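Local coordinates for malonyl CoA-acyl carrier protein transacylase (Mycobacterium tuberculosis, PDB 2QC3) that catalyses transfer of the malonyl group from malonyl-CoA to holo acyl carrier protein, supplying malonyl-ACP for fatty acid biosynthesis, at residues W34-L42 against A107-A115; G137-R146 against D178-R186. One frame throughout, in Å; residues are numbered along the deposited sequence.

In the fold
From the N terminus, the chain reaches the end of helix 27-37, which meets the first turns of helix 107-125 in contact 1. This closes a loop of 64 residues that holds helix 57-77, strand 86-90, helix 94-101 and S92, the probable active-site serine. Contact 2 opens only after contact 1 has closed, so the two follow in series. It ties the start of helix 140-149 to the turn leading into edge strand 184-187, closing a loop with strands 153-159 and 162-166 and helix 169-177 in the small, ferredoxin-like subdomain, whereas contact 1 belongs to the large subdomain's helical layers. The two lie on opposite sides of the chain's centre, nearest atoms about 22 Å apart.

Contact 1 of 2, residues W34-L42 against A107-A115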
loop_
_atom_site.group_PDB
_atom_site.type_symbol
_atom_site.label_atom_id
_atom_site.label_comp_id
_atom_site.label_asym_id
_atom_site.label_seq_id
_atom_site.Cartn_x
_atom_site.Cartn_y
_atom_site.Cartn_z
ATOM N N TRP A 34 18.837 2.675 -3.740
ATOM C CA TRP A 34 17.460 3.156 -3.788
ATOM C C TRP A 34 17.361 4.623 -3.391
ATOM O O TRP A 34 16.484 5.347 -3.874
ATOM C CB TRP A 34 16.567 2.295 -2.884
ATOM C CG TRP A 34 16.488 0.862 -3.336
ATOM C CD1 TRP A 34 16.869 0.368 -4.548
ATOM C CD2 TRP A 34 15.985 -0.256 -2.588
ATOM N NE1 TRP A 34 16.635 -0.984 -4.606
ATOM C CE2 TRP A 34 16.090 -1.394 -3.420
ATOM C CE3 TRP A 34 15.451 -0.406 -1.302
ATOM C CZ2 TRP A 34 15.687 -2.670 -3.005
ATOM C CZ3 TRP A 34 15.046 -1.679 -0.889
ATOM C CH2 TRP A 34 15.165 -2.792 -1.742
ATOM N N SER A 35 18.257 5.060 -2.510
ATOM C CA SER A 35 18.277 6.450 -2.074
ATOM C C SER A 35 18.644 7.321 -3.265
ATOM O O SER A 35 18.217 8.470 -3.366
ATOM C CB SER A 35 19.309 6.656 -0.964
ATOM O OG SER A 35 18.849 6.141 0.267
ATOM N N LYS A 36 19.445 6.757 -4.161
ATOM C CA LYS A 36 19.885 7.461 -5.353
ATOM C C LYS A 36 18.751 7.535 -6.366
ATOM O O LYS A 36 18.467 8.598 -6.911
ATOM C CB LYS A 36 21.081 6.739 -5.971
ATOM C CG LYS A 36 21.728 7.471 -7.134
ATOM C CD LYS A 36 22.944 6.704 -7.634
ATOM C CE LYS A 36 23.608 7.400 -8.805
ATOM N NZ LYS A 36 24.789 6.627 -9.300
ATOM N N ALA A 37 18.107 6.396 -6.606
ATOM C CA ALA A 37 16.999 6.310 -7.556
ATOM C C ALA A 37 15.840 7.220 -7.166
ATOM O O ALA A 37 15.177 7.792 -8.027
ATOM C CB ALA A 37 16.511 4.860 -7.660
ATOM N N ALA A 38 15.602 7.345 -5.863
ATOM C CA ALA A 38 14.522 8.177 -5.344
ATOM C C ALA A 38 15.036 9.541 -4.891
ATOM O O ALA A 38 14.267 10.367 -4.389
ATOM C CB ALA A 38 13.843 7.473 -4.180
ATOM N N ASP A 39 16.335 9.770 -5.066
ATOM C CA ASP A 39 16.955 11.033 -4.673
ATOM C C ASP A 39 16.509 11.414 -3.267
ATOM O O ASP A 39 16.114 12.549 -3.008
ATOM C CB ASP A 39 16.575 12.136 -5.667
ATOM C CG ASP A 39 17.211 13.468 -5.329
ATOM O OD1 ASP A 39 18.446 13.503 -5.141
ATOM O OD2 ASP A 39 16.479 14.478 -5.253
ATOM N N LEU A 40 16.586 10.450 -2.359
ATOM C CA LEU A 40 16.174 10.652 -0.983
ATOM C C LEU A 40 17.092 9.843 -0.066
ATOM O O LEU A 40 17.419 8.697 -0.364
ATOM C CB LEU A 40 14.729 10.172 -0.825
ATOM C CG LEU A 40 13.705 10.968 -0.014
ATOM C CD1 LEU A 40 13.575 12.381 -0.567
ATOM C CD2 LEU A 40 12.357 10.248 -0.084
ATOM N N ASP A 41 17.510 10.437 1.046
ATOM C CA ASP A 41 18.381 9.745 1.991
ATOM C C ASP A 41 17.520 8.773 2.788
ATOM O O ASP A 41 17.240 9.003 3.963
ATOM C CB ASP A 41 19.039 10.746 2.944
ATOM C CG ASP A 41 20.232 10.158 3.685
ATOM O OD1 ASP A 41 20.155 8.997 4.142
ATOM O OD2 ASP A 41 21.251 10.870 3.823
ATOM N N LEU A 42 17.098 7.692 2.143
ATOM C CA LEU A 42 16.255 6.692 2.791
ATOM C C LEU A 42 16.893 6.112 4.050
ATOM O O LEU A 42 16.195 5.749 4.994
ATOM C CB LEU A 42 15.929 5.563 1.808
ATOM C CG LEU A 42 15.141 5.974 0.558
ATOM C CD1 LEU A 42 14.955 4.773 -0.350
ATOM C CD2 LEU A 42 13.794 6.550 0.970
ATOM N N ALA A 107 13.236 -3.452 -8.199
ATOM C CA ALA A 107 13.140 -2.828 -6.882
ATOM C C ALA A 107 13.604 -1.371 -6.861
ATOM O O ALA A 107 12.966 -0.518 -6.240
ATOM C CB ALA A 107 13.934 -3.637 -5.851
ATOM N N ASP A 108 14.716 -1.086 -7.529
ATOM C CA ASP A 108 15.221 0.278 -7.558
ATOM C C ASP A 108 14.224 1.191 -8.266
ATOM O O ASP A 108 13.981 2.311 -7.819
ATOM C CB ASP A 108 16.601 0.326 -8.229
ATOM C CG ASP A 108 16.567 -0.059 -9.696
ATOM O OD1 ASP A 108 15.754 -0.923 -10.085
ATOM O OD2 ASP A 108 17.380 0.500 -10.461
ATOM N N ASP A 109 13.627 0.708 -9.354
ATOM C CA ASP A 109 12.646 1.506 -10.076
ATOM C C ASP A 109 11.368 1.644 -9.252
ATOM O O ASP A 109 10.699 2.676 -9.300
ATOM C CB ASP A 109 12.323 0.882 -11.438
ATOM C CG ASP A 109 13.462 1.034 -12.438
ATOM O OD1 ASP A 109 14.185 2.052 -12.371
ATOM O OD2 ASP A 109 13.627 0.144 -13.298
ATOM N N ALA A 110 11.030 0.605 -8.494
ATOM C CA ALA A 110 9.831 0.639 -7.660
ATOM C C ALA A 110 9.948 1.748 -6.612
ATOM O O ALA A 110 9.020 2.539 -6.422
ATOM C CB ALA A 110 9.623 -0.716 -6.971
ATOM N N VAL A 111 11.088 1.804 -5.931
ATOM C CA VAL A 111 11.287 2.825 -4.912
ATOM C C VAL A 111 11.266 4.231 -5.502
ATOM O O VAL A 111 10.642 5.128 -4.941
ATOM C CB VAL A 111 12.600 2.604 -4.151
ATOM C CG1 VAL A 111 12.846 3.760 -3.190
ATOM C CG2 VAL A 111 12.525 1.283 -3.378
ATOM N N ALA A 112 11.941 4.417 -6.634
ATOM C CA ALA A 112 11.976 5.721 -7.295
ATOM C C ALA A 112 10.578 6.118 -7.778
ATOM O O ALA A 112 10.212 7.291 -7.735
ATOM C CB ALA A 112 12.941 5.688 -8.475
ATOM N N LEU A 113 9.808 5.135 -8.250
ATOM C CA LEU A 113 8.454 5.388 -8.730
ATOM C C LEU A 113 7.587 5.771 -7.539
ATOM O O LEU A 113 6.701 6.620 -7.628
ATOM C CB LEU A 113 7.880 4.136 -9.401
ATOM C CG LEU A 113 6.453 4.300 -9.933
ATOM C CD1 LEU A 113 6.442 5.388 -11.014
ATOM C CD2 LEU A 113 5.944 2.970 -10.486
ATOM N N ALA A 114 7.850 5.124 -6.416
ATOM C CA ALA A 114 7.119 5.410 -5.206
ATOM C C ALA A 114 7.456 6.848 -4.746
ATOM O O ALA A 114 6.574 7.599 -4.318
ATOM C CB ALA A 114 7.493 4.376 -4.134
ATOM N N ALA A 115 8.723 7.235 -4.843
ATOM C CA ALA A 115 9.136 8.580 -4.447
ATOM C C ALA A 115 8.444 9.635 -5.319
ATOM O O ALA A 115 8.089 10.714 -4.844
ATOM C CB ALA A 115 10.653 8.716 -4.558
#
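The end of helix 27-37 lies close against the first turns of helix 107-125, with CA of A38 4.0 Å from CA of A112 and CA of W34 5.2 Å from CA of D108. Small side chains line the closest approach: A37, A38, A112 and A115. CB of A38 presses on CB of A115 at 3.4 Å, tighter than ordinary van der Waals contact, while CB of A112 sits 3.1 Å from the carbonyl O of A37. CB of A37 meets A112 CB as well, on the more exposed side.

V111 works as a fork on the inner side. Its CG1, anti to the backbone N (chi1 174°), reaches CD1 of L42 tip to tip at 3.7 Å and also touches A38 CB. Its CG2 lies over one face of the W34 indole, a CH-pi contact 4.2 Å from the centroid of the five-membered ring and 28° off the normal. The carbonyl O of A107 overlies the same face near its rim, and A107 CB meets W34 CZ2 at 3.5 Å. On the pyrrole side CD1 of W34 comes within 3.4 Å of D108 CA, the indole crossing the aspartate side chain at about a right angle. W34 also packs on L69 and L70 of helix 57-77, so the indole joins three helices.

The backbone then turns away: D39 has positive phi in a Schellman motif, S35 OG accepts from L42 N, and D41 N-caps the next helix through R44 N. Apolar packing of a helix C-terminus, closed by a Schellman motif, against alanine-rich helix 107-125 joins two helices in the large, hydrolase-like subdomain of the FabD acyltransferase fold, away from the probable catalytic residues.

Contact 2 of 2, residues G137-R146 against D178-R186; sequences GGDETEVLSR and DPPAKARVR
P180 meets the flank of helix 140-149 at V143 and R146, crossing each of these side chains at about a right angle. Its CB touches CG2 of V143 at 4.0 Å, and its CG lies 3.9 Å from CB of R146, where the aliphatic base of the arginine continues the apolar strip. V143 CG2, anti to the carbonyl carbon, also reaches the methyl of A183 at 3.9 Å. This one branch therefore meets residues at the first and last positions of the type II turn P180-A183, which is closed by the bond from A183 N to P180 O.

Just before the helix come two glycines. The lack of a CB at G138 lets A183 CB lie close to its backbone, and the lack of one at G137 avoids crowding K182 O. The CA of G138 makes a CA-H...O contact with A181 O at 3.3 Å. D139 next begins the helix as its N-cap: OD1 accepts from E142 N through its anti lone pair, in a nearly straight bond (168°).

At the other end R146, bent at chi2 (55°), has its guanidinium past the proline, near D178, and its NH1 hydrogen-bonds to Q149 OE1.

Apart from the CA-H...O contact, the hydrogen bonding that links the segments runs through two waters, with P180 between them. Water 1 joins D139 N to A181 O; water 2, at the guanidinium edge and in its plane, accepts from R146 NE at 2.9 Å and donates to D178 O. This chemistry implies a hydrated surface junction with a small apolar core, located in the ferredoxin-like subdomain.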
loop_
_atom_site.group_PDB
_atom_site.type_symbol
_atom_site.label_atom_id
_atom_site.label_comp_id
_atom_site.label_asym_id
_atom_site.label_seq_id
_atom_site.Cartn_x
_atom_site.Cartn_y
_atom_site.Cartn_z
ATOM N N GLY A 137 -17.775 0.787 11.519
ATOM C CA GLY A 137 -19.096 0.423 11.995
ATOM C C GLY A 137 -20.212 1.169 11.285
ATOM O O GLY A 137 -20.010 1.741 10.206
ATOM N N GLY A 138 -21.389 1.173 11.902
ATOM C CA GLY A 138 -22.536 1.839 11.318
ATOM C C GLY A 138 -23.163 0.956 10.260
ATOM O O GLY A 138 -22.585 -0.062 9.876
ATOM N N ASP A 139 -24.351 1.327 9.799
ATOM C CA ASP A 139 -25.030 0.558 8.768
ATOM C C ASP A 139 -24.357 0.924 7.450
ATOM O O ASP A 139 -24.366 2.087 7.043
ATOM C CB ASP A 139 -26.515 0.912 8.726
ATOM C CG ASP A 139 -27.264 0.127 7.673
ATOM O OD1 ASP A 139 -27.200 0.508 6.484
ATOM O OD2 ASP A 139 -27.905 -0.881 8.033
ATOM N N GLU A 140 -23.772 -0.072 6.794
ATOM C CA GLU A 140 -23.053 0.149 5.549
ATOM C C GLU A 140 -23.773 1.046 4.550
ATOM O O GLU A 140 -23.219 2.043 4.095
ATOM C CB GLU A 140 -22.717 -1.185 4.880
ATOM C CG GLU A 140 -21.801 -1.024 3.685
ATOM C CD GLU A 140 -21.464 -2.339 3.030
ATOM O OE1 GLU A 140 -22.346 -2.934 2.372
ATOM O OE2 GLU A 140 -20.309 -2.780 3.183
ATOM N N THR A 141 -25.004 0.687 4.206
ATOM C CA THR A 141 -25.776 1.469 3.254
ATOM C C THR A 141 -25.898 2.914 3.717
ATOM O O THR A 141 -25.631 3.840 2.954
ATOM C CB THR A 141 -27.179 0.852 3.042
ATOM O OG1 THR A 141 -27.042 -0.413 2.380
ATOM C CG2 THR A 141 -28.055 1.768 2.193
ATOM N N GLU A 142 -26.285 3.108 4.969
ATOM C CA GLU A 142 -26.419 4.455 5.507
ATOM C C GLU A 142 -25.101 5.239 5.485
ATOM O O GLU A 142 -25.084 6.419 5.146
ATOM C CB GLU A 142 -26.968 4.395 6.929
ATOM C CG GLU A 142 -28.353 3.768 7.008
ATOM C CD GLU A 142 -29.342 4.424 6.059
ATOM O OE1 GLU A 142 -29.484 5.667 6.112
ATOM O OE2 GLU A 142 -29.979 3.701 5.258
ATOM N N VAL A 143 -24.001 4.590 5.848
ATOM C CA VAL A 143 -22.707 5.260 5.836
ATOM C C VAL A 143 -22.336 5.665 4.405
ATOM O O VAL A 143 -22.061 6.834 4.137
ATOM C CB VAL A 143 -21.591 4.357 6.422
ATOM C CG1 VAL A 143 -20.219 4.917 6.085
ATOM C CG2 VAL A 143 -21.740 4.273 7.934
ATOM N N LEU A 144 -22.350 4.705 3.485
ATOM C CA LEU A 144 -21.997 4.999 2.103
ATOM C C LEU A 144 -22.901 6.084 1.541
ATOM O O LEU A 144 -22.420 7.056 0.967
ATOM C CB LEU A 144 -22.051 3.725 1.254
ATOM C CG LEU A 144 -20.878 2.786 1.580
ATOM C CD1 LEU A 144 -20.982 1.488 0.812
ATOM C CD2 LEU A 144 -19.575 3.491 1.240
ATOM N N SER A 145 -24.205 5.929 1.737
ATOM C CA SER A 145 -25.182 6.912 1.285
ATOM C C SER A 145 -24.853 8.293 1.845
ATOM O O SER A 145 -24.894 9.294 1.131
ATOM C CB SER A 145 -26.579 6.498 1.743
ATOM O OG SER A 145 -27.504 7.553 1.582
ATOM N N ARG A 146 -24.522 8.348 3.130
ATOM C CA ARG A 146 -24.190 9.623 3.734
ATOM C C ARG A 146 -22.961 10.224 3.059
ATOM O O ARG A 146 -22.910 11.427 2.829
ATOM C CB ARG A 146 -23.939 9.466 5.237
ATOM C CG ARG A 146 -23.644 10.787 5.952
ATOM C CD ARG A 146 -24.751 11.809 5.695
ATOM N NE ARG A 146 -24.489 13.098 6.329
ATOM C CZ ARG A 146 -25.212 14.197 6.119
ATOM N NH1 ARG A 146 -26.244 14.166 5.284
ATOM N NH2 ARG A 146 -24.911 15.322 6.751
ATOM N N ASP A 178 -21.995 14.931 12.359
ATOM C CA ASP A 178 -23.212 14.133 12.430
ATOM C C ASP A 178 -22.993 12.748 11.841
ATOM O O ASP A 178 -23.510 12.426 10.774
ATOM C CB ASP A 178 -24.352 14.834 11.681
ATOM C CG ASP A 178 -24.900 16.026 12.439
ATOM O OD1 ASP A 178 -24.167 17.031 12.595
ATOM O OD2 ASP A 178 -26.067 15.951 12.885
ATOM N N PRO A 179 -22.224 11.906 12.535
ATOM C CA PRO A 179 -21.978 10.565 12.009
ATOM C C PRO A 179 -23.199 9.655 11.968
ATOM O O PRO A 179 -24.107 9.769 12.790
ATOM C CB PRO A 179 -20.880 10.032 12.928
ATOM C CG PRO A 179 -21.162 10.725 14.230
ATOM C CD PRO A 179 -21.491 12.130 13.794
ATOM N N PRO A 180 -23.255 8.764 10.971
ATOM C CA PRO A 180 -24.390 7.844 10.878
ATOM C C PRO A 180 -24.406 6.995 12.153
ATOM O O PRO A 180 -23.356 6.694 12.717
ATOM C CB PRO A 180 -24.065 7.021 9.635
ATOM C CG PRO A 180 -23.317 8.007 8.773
ATOM C CD PRO A 180 -22.403 8.685 9.771
ATOM N N ALA A 181 -25.594 6.618 12.606
ATOM C CA ALA A 181 -25.740 5.820 13.817
ATOM C C ALA A 181 -24.735 4.676 13.919
ATOM O O ALA A 181 -24.550 3.911 12.970
ATOM C CB ALA A 181 -27.161 5.265 13.903
ATOM N N LYS A 182 -24.087 4.578 15.077
ATOM C CA LYS A 182 -23.116 3.526 15.366
ATOM C C LYS A 182 -21.772 3.614 14.649
ATOM O O LYS A 182 -20.851 2.855 14.962
ATOM C CB LYS A 182 -23.736 2.155 15.088
ATOM C CG LYS A 182 -24.775 1.707 16.108
ATOM C CD LYS A 182 -25.323 0.326 15.747
ATOM C CE LYS A 182 -26.068 -0.324 16.910
ATOM N NZ LYS A 182 -27.270 0.439 17.349
ATOM N N ALA A 183 -21.657 4.527 13.689
ATOM C CA ALA A 183 -20.413 4.682 12.940
ATOM C C ALA A 183 -19.437 5.619 13.644
ATOM O O ALA A 183 -19.807 6.702 14.089
ATOM C CB ALA A 183 -20.709 5.199 11.531
ATOM N N ARG A 184 -18.187 5.186 13.740
ATOM C CA ARG A 184 -17.134 5.973 14.365
ATOM C C ARG A 184 -16.349 6.642 13.248
ATOM O O ARG A 184 -15.921 5.982 12.309
ATOM C CB ARG A 184 -16.191 5.071 15.165
ATOM C CG ARG A 184 -16.713 4.625 16.513
ATOM C CD ARG A 184 -16.069 3.306 16.907
ATOM N NE ARG A 184 -14.636 3.291 16.630
ATOM C CZ ARG A 184 -13.950 2.201 16.296
ATOM N NH1 ARG A 184 -14.565 1.027 16.194
ATOM N NH2 ARG A 184 -12.648 2.282 16.059
ATOM N N VAL A 185 -16.160 7.947 13.357
ATOM C CA VAL A 185 -15.426 8.692 12.353
ATOM C C VAL A 185 -14.138 9.216 12.954
ATOM O O VAL A 185 -14.159 9.920 13.963
ATOM C CB VAL A 185 -16.249 9.882 11.832
ATOM C CG1 VAL A 185 -15.426 10.679 10.816
ATOM C CG2 VAL A 185 -17.543 9.375 11.200
ATOM N N ARG A 186 -13.016 8.866 12.337
ATOM C CA ARG A 186 -11.719 9.318 12.812
ATOM C C ARG A 186 -10.883 9.889 11.675
ATOM O O ARG A 186 -10.519 9.175 10.739
ATOM C CB ARG A 186 -10.952 8.166 13.470
ATOM C CG ARG A 186 -10.621 7.022 12.526
ATOM C CD ARG A 186 -9.705 6.003 13.196
ATOM N NE ARG A 186 -8.437 6.605 13.598
ATOM C CZ ARG A 186 -7.254 6.271 13.087
ATOM N NH1 ARG A 186 -7.172 5.332 12.154
ATOM N NH2 ARG A 186 -6.155 6.891 13.499
HETATM O O HOH W 1 -25.403 3.883 10.434
HETATM O O HOH W 2 -22.998 14.031 8.620
#